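Probable transcriptional regulator (Vibrio vulnificus, PDB 4GHJ) probably binds DNA as a dimeric transcriptional regulator of the XRE-like helix-turn-helix family. Local coordinates at residues 40-43 against 44-47; 62-65 against 66-70; 82-86 against 87-91. One frame throughout, in Å; residues are numbered along the deposited sequence. Where two conformers were deposited one is given.

Contact 1 of 3, residues 40-43 against 44-47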
# COMPACT_ATOMS: atom_id res chain seq x y z
N ARG B 40 -0.74 12.10 -2.91
CA ARG B 40 -0.64 12.32 -1.45
C ARG B 40 0.80 12.15 -0.97
O ARG B 40 1.28 12.90 -0.10
CB ARG B 40 -1.57 11.36 -0.69
CG ARG B 40 -3.06 11.58 -0.94
CD ARG B 40 -3.90 10.51 -0.21
NE ARG B 40 -5.30 10.45 -0.63
CZ ARG B 40 -6.17 9.53 -0.21
NH1 ARG B 40 -5.80 8.60 0.68
NH2 ARG B 40 -7.41 9.53 -0.67
N LEU B 41 1.51 11.19 -1.57
CA LEU B 41 2.92 10.97 -1.21
C LEU B 41 3.71 12.21 -1.64
O LEU B 41 4.57 12.68 -0.89
CB LEU B 41 3.49 9.70 -1.87
CG LEU B 41 3.11 8.30 -1.37
CD1 LEU B 41 3.64 7.24 -2.38
CD2 LEU B 41 3.67 8.02 0.03
N LYS B 42 3.44 12.70 -2.86
CA LYS B 42 4.09 13.92 -3.35
C LYS B 42 3.86 15.12 -2.42
O LYS B 42 4.82 15.81 -2.07
CB LYS B 42 3.62 14.26 -4.78
CG LYS B 42 4.10 15.59 -5.32
CD LYS B 42 3.56 15.85 -6.74
CE LYS B 42 4.06 17.17 -7.27
NZ LYS B 42 3.35 17.58 -8.50
N GLN B 43 2.61 15.37 -2.02
CA GLN B 43 2.33 16.53 -1.16
C GLN B 43 2.88 16.36 0.27
O GLN B 43 3.23 17.35 0.92
CB GLN B 43 0.84 16.87 -1.16
CG GLN B 43 0.30 17.20 -2.56
CD GLN B 43 1.05 18.34 -3.27
OE1 GLN B 43 1.55 19.28 -2.63
NE2 GLN B 43 1.10 18.28 -4.59
N ALA B 44 2.95 15.13 0.77
CA ALA B 44 3.56 14.86 2.09
C ALA B 44 5.05 15.23 2.01
O ALA B 44 5.60 15.85 2.91
CB ALA B 44 3.37 13.40 2.51
N ARG B 45 5.70 14.86 0.91
CA ARG B 45 7.11 15.18 0.68
C ARG B 45 7.38 16.69 0.58
O ARG B 45 8.36 17.22 1.16
CB ARG B 45 7.59 14.49 -0.61
CG ARG B 45 8.95 14.92 -1.06
CD ARG B 45 9.42 14.21 -2.30
NE ARG B 45 8.62 14.50 -3.51
CZ ARG B 45 8.74 15.58 -4.27
NH1 ARG B 45 9.60 16.55 -3.97
NH2 ARG B 45 7.99 15.70 -5.37
N LEU B 46 6.51 17.39 -0.14
CA LEU B 46 6.62 18.84 -0.34
C LEU B 46 6.38 19.58 0.97
O LEU B 46 7.07 20.55 1.27
CB LEU B 46 5.64 19.30 -1.43
CG LEU B 46 5.92 18.81 -2.86
CD1 LEU B 46 4.81 19.33 -3.84
CD2 LEU B 46 7.30 19.24 -3.34
N ASN B 47 5.44 19.10 1.77
CA ASN B 47 5.16 19.68 3.07
C ASN B 47 6.35 19.55 4.03
O ASN B 47 6.46 20.31 4.99
CB ASN B 47 3.90 19.07 3.68
CG ASN B 47 2.64 19.50 2.93
OD1 ASN B 47 2.66 20.49 2.20
ND2 ASN B 47 1.55 18.76 3.11
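Lys-42 and Leu-46 meet on the outer flank of helix 30-47, their side chains crossing obliquely. With its CG anti to the backbone N (chi1 173°) and the chain extended beyond, the lysine brings both CG and CE to 4.1 Å from CD1 of Leu-46. Gln-43 reaches the same methyl with its amide: its CG is anti to the carbonyl carbon (chi1 -59°), and the chain then bends at chi2 (-56°), which leaves OE1 of Gln-43 3.5 Å from CD1 of Leu-46. Two conformers of Gln-43 were deposited, so this approach is provisional and holds for the one described. Leu-46 is thus flanked by an aliphatic stem and an amide, while its own CG sits 3.3 Å from the carbonyl O of Lys-42. Backbone bonds one turn apart fix the spacing, Leu-46 N to Lys-42 O at 3.0 Å and Asn-47 N to Gln-43 O at 2.9 Å. CG of Lys-42 also comes within 3.9 Å of NH2 of Arg-45, whose chain bends at chi3 and whose guanidinium, with CG of Leu-46 over one face, is held by a salt bridge from NE to Glu-70 and a hydrogen bond from NH1 to Leu-50 O. Such i to i+3 and i+4 packing is that of a regular alpha-helix; the arginine-glutamate bridge resembles that of phage 434 repressor.

Contact 2 of 3, residues 62-65 against 66-70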
# COMPACT_ATOMS: atom_id res chain seq x y z
N ALA B 62 16.49 4.24 -5.63
CA ALA B 62 16.71 5.09 -6.80
C ALA B 62 15.72 6.24 -6.86
O ALA B 62 14.56 6.13 -6.43
CB ALA B 62 16.61 4.28 -8.08
N ARG B 63 16.18 7.35 -7.41
CA ARG B 63 15.34 8.51 -7.61
C ARG B 63 14.13 8.16 -8.48
O ARG B 63 13.00 8.57 -8.19
CB ARG B 63 16.13 9.62 -8.29
CG ARG B 63 15.33 10.89 -8.48
CD ARG B 63 16.14 11.97 -9.16
NE ARG B 63 15.41 13.25 -9.18
CZ ARG B 63 14.49 13.61 -10.08
NH1 ARG B 63 14.17 12.80 -11.08
NH2 ARG B 63 13.90 14.79 -9.98
N LYS B 64 14.35 7.39 -9.54
CA LYS B 64 13.26 7.05 -10.44
C LYS B 64 12.18 6.25 -9.70
O LYS B 64 11.01 6.31 -10.06
CB LYS B 64 13.77 6.31 -11.68
CG LYS B 64 12.68 6.04 -12.74
CD LYS B 64 13.26 5.68 -14.11
CE LYS B 64 13.95 4.31 -14.16
NZ LYS B 64 13.00 3.16 -14.01
N THR B 65 12.57 5.50 -8.68
CA THR B 65 11.61 4.68 -7.93
C THR B 65 10.65 5.59 -7.18
O THR B 65 9.45 5.31 -7.10
CB THR B 65 12.36 3.72 -7.00
OG1 THR B 65 13.26 2.93 -7.79
CG2 THR B 65 11.41 2.83 -6.25
N VAL B 66 11.17 6.71 -6.66
CA VAL B 66 10.34 7.68 -5.95
C VAL B 66 9.43 8.41 -6.94
O VAL B 66 8.24 8.64 -6.69
CB VAL B 66 11.22 8.68 -5.15
CG1 VAL B 66 10.35 9.83 -4.55
CG2 VAL B 66 12.00 7.95 -4.08
N LEU B 67 10.00 8.79 -8.08
CA LEU B 67 9.26 9.49 -9.13
C LEU B 67 8.05 8.64 -9.57
O LEU B 67 6.92 9.15 -9.63
CB LEU B 67 10.21 9.80 -10.29
CG LEU B 67 9.73 10.58 -11.52
CD1 LEU B 67 10.95 11.12 -12.31
CD2 LEU B 67 8.87 9.71 -12.40
N ASN B 68 8.28 7.35 -9.83
CA ASN B 68 7.21 6.44 -10.20
C ASN B 68 6.17 6.26 -9.11
O ASN B 68 4.99 6.13 -9.41
CB ASN B 68 7.76 5.07 -10.62
CG ASN B 68 8.44 5.10 -11.98
OD1 ASN B 68 8.17 5.98 -12.78
ND2 ASN B 68 9.34 4.14 -12.25
N ALA B 69 6.60 6.23 -7.84
CA ALA B 69 5.69 6.06 -6.72
C ALA B 69 4.71 7.23 -6.62
O ALA B 69 3.52 7.06 -6.31
CB ALA B 69 6.49 5.90 -5.40
N GLU B 70 5.19 8.44 -6.91
CA GLU B 70 4.33 9.62 -6.84
C GLU B 70 3.32 9.66 -8.01
O GLU B 70 2.44 10.51 -8.05
CB GLU B 70 5.18 10.89 -6.72
CG GLU B 70 5.85 10.95 -5.35
CD GLU B 70 6.70 12.17 -5.11
OE1 GLU B 70 6.76 13.09 -5.98
OE2 GLU B 70 7.29 12.20 -4.00
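Arg-63 and Leu-67 touch one turn apart, both with CG anti to the backbone N. The arginine runs straight from CG to NE, then swings its guanidinium at chi4 (-84°), which leaves NH1 3.8 Å from CD1 of Leu-67; the methyl approaches the flat group obliquely. NE of Arg-63 has a weak hydrogen bond to Ser-53. Lys-64 behaves otherwise. Its chi1 (-175°) puts CG 3.9 Å from ND2 of Asn-68, and later bends at chi3 and chi4 bring NZ of Lys-64 back to 4.2 Å from the same ND2. The asparagine, with CG beside its own backbone N, lays its amide along the preceding turn, its CG 3.4 Å from the carbonyl O of Lys-64. That oxygen accepts the backbone N-H of Asn-68 at 2.9 Å, a nearly straight bond. Val-66 faces inward: its CB is 3.5 Å from the carbonyl O of Arg-63, and its side chain packs on Gln-52 and Ala-56 of helix 52-59. Ala-62 occupies the N-cap position, and its carbonyl receives weak bonds from Thr-65 N and Val-66 N. Inward valine and alanine with exposed arginine and lysine and a partly exposed asparagine fit the second helix of a helix-turn-helix, the recognition helix, whose outer side chains probably face the DNA groove.

Contact 3 of 3, residues 82-86 against 87-91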
# COMPACT_ATOMS: atom_id res chain seq x y z
N ILE B 82 9.35 4.65 1.68
CA ILE B 82 9.11 6.08 1.42
C ILE B 82 8.42 6.71 2.62
O ILE B 82 8.82 7.80 3.06
CB ILE B 82 8.34 6.32 0.10
CG1 ILE B 82 9.21 5.86 -1.09
CG2 ILE B 82 7.92 7.80 -0.08
CD1 ILE B 82 8.51 5.96 -2.49
N LEU B 83 7.41 6.04 3.17
CA LEU B 83 6.74 6.53 4.38
C LEU B 83 7.73 6.67 5.56
O LEU B 83 7.64 7.64 6.34
CB LEU B 83 5.59 5.63 4.79
CG LEU B 83 4.35 5.58 3.90
CD1 LEU B 83 3.40 4.50 4.41
CD2 LEU B 83 3.67 6.92 3.85
N MSE B 84 8.63 5.70 5.70
CA MSE B 84 9.65 5.73 6.75
C MSE B 84 10.59 6.94 6.57
O MSE B 84 10.94 7.61 7.54
CB MSE B 84 10.45 4.42 6.74
CG MSE B 84 9.64 3.18 7.15
SE MSE B 84 10.61 1.51 6.85
CE MSE B 84 12.15 1.86 7.99
N ALA B 85 10.97 7.22 5.32
CA ALA B 85 11.81 8.39 4.99
C ALA B 85 11.10 9.71 5.35
O ALA B 85 11.75 10.64 5.73
CB ALA B 85 12.21 8.37 3.51
N LEU B 86 9.77 9.76 5.25
CA LEU B 86 8.98 10.94 5.59
C LEU B 86 8.52 10.95 7.06
O LEU B 86 7.78 11.85 7.48
CB LEU B 86 7.76 11.00 4.67
CG LEU B 86 8.03 11.09 3.17
CD1 LEU B 86 6.73 10.94 2.38
CD2 LEU B 86 8.71 12.41 2.84
N ASP B 87 8.94 9.96 7.84
CA ASP B 87 8.53 9.81 9.25
C ASP B 87 7.00 9.72 9.31
O ASP B 87 6.34 10.41 10.10
CB ASP B 87 9.05 10.97 10.11
CG ASP B 87 8.90 10.70 11.60
OD1 ASP B 87 8.84 9.51 12.01
OD2 ASP B 87 8.85 11.68 12.36
N LEU B 88 6.43 8.89 8.44
CA LEU B 88 4.98 8.66 8.35
C LEU B 88 4.65 7.15 8.39
O LEU B 88 3.57 6.73 7.99
CB LEU B 88 4.44 9.28 7.05
CG LEU B 88 4.31 10.80 6.99
CD1 LEU B 88 3.87 11.28 5.60
CD2 LEU B 88 3.32 11.27 8.05
N THR B 89 5.57 6.35 8.92
CA THR B 89 5.40 4.89 8.95
C THR B 89 4.06 4.43 9.54
O THR B 89 3.42 3.54 8.98
CB THR B 89 6.55 4.20 9.71
OG1 THR B 89 7.80 4.79 9.36
CG2 THR B 89 6.57 2.66 9.41
N GLU B 90 3.62 5.04 10.64
CA GLU B 90 2.34 4.66 11.30
C GLU B 90 1.10 4.85 10.42
O GLU B 90 0.06 4.20 10.63
CB GLU B 90 2.13 5.42 12.60
CG GLU B 90 3.18 5.19 13.67
CD GLU B 90 2.88 5.98 14.95
OE1 GLU B 90 1.69 6.24 15.23
OE2 GLU B 90 3.84 6.32 15.69
N GLN B 91 1.19 5.73 9.43
CA GLN B 91 0.09 5.92 8.49
C GLN B 91 -0.27 4.61 7.78
O GLN B 91 -1.39 4.47 7.30
CB GLN B 91 0.45 6.99 7.45
CG GLN B 91 0.49 8.40 8.02
CD GLN B 91 -0.90 8.93 8.32
OE1 GLN B 91 -1.80 8.95 7.44
NE2 GLN B 91 -1.10 9.36 9.56
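A positive phi of 57° at Asp-87 reverses the chain at the end of helix 76-85 and brings Leu-88 back against Leu-83, forming a Schellman motif. Its outer bond runs from Leu-88 N to Leu-83 O at 2.7 Å, short and fairly straight; the inner one runs from Asp-87 N to Met-84 O at 3.1 Å, with the donor above the carbonyl plane and not on a lone pair. The carbonyls of Leu-83 and Met-84 are thus taken up by the turn. Leucines close over it: the Leu-83 and Leu-88 side chains cross at about a right angle, CD2 of the first 4.0 Å from CB of the second, while CD1 of Leu-88 rests 4.0 Å from CB of Leu-86. This small apolar patch continues inward, since Leu-83 packs on Leu-41 and Leu-88 on Ala-44 of helix 30-47. Leu-88 also packs on Ile-96 of the second subunit, and Gln-91 OE1 accepts a hydrogen bond from the backbone N of the same Ile-96, so the turn also lies at the dimer interface. Thr-89 opens the 3-10 segment that follows. Its chi1 of -42° sets OG1 anti to its carbonyl carbon and turns the hydroxyl toward the selenomethionine at position 84, so that OG1 of Thr-89 lies 3.3 Å from CA of Met-84.

In the fold
All three contacts border one compact core of the helix-turn-helix fold. Contacts 1 and 2, centres about 13 Å apart, are tied by the salt bridge of Arg-45 NE to Glu-70 OE2 at 2.7 Å, which joins helix 30-47 to Glu-70, beside the probable recognition helix. Contacts 1 and 3 have centres about 11 Å apart, and Ala-44 CB meets Leu-88 CD1 at 3.8 Å. Contacts 2 and 3, centres about 15 Å apart, touch where Ala-69 CB approaches Ile-82 CD1 to 3.5 Å. Contacts 1 and 3 both reach the second subunit, whereas no other chain of the assembly touches contact 2, consistent with a dimer that leaves its recognition helix available to DNA.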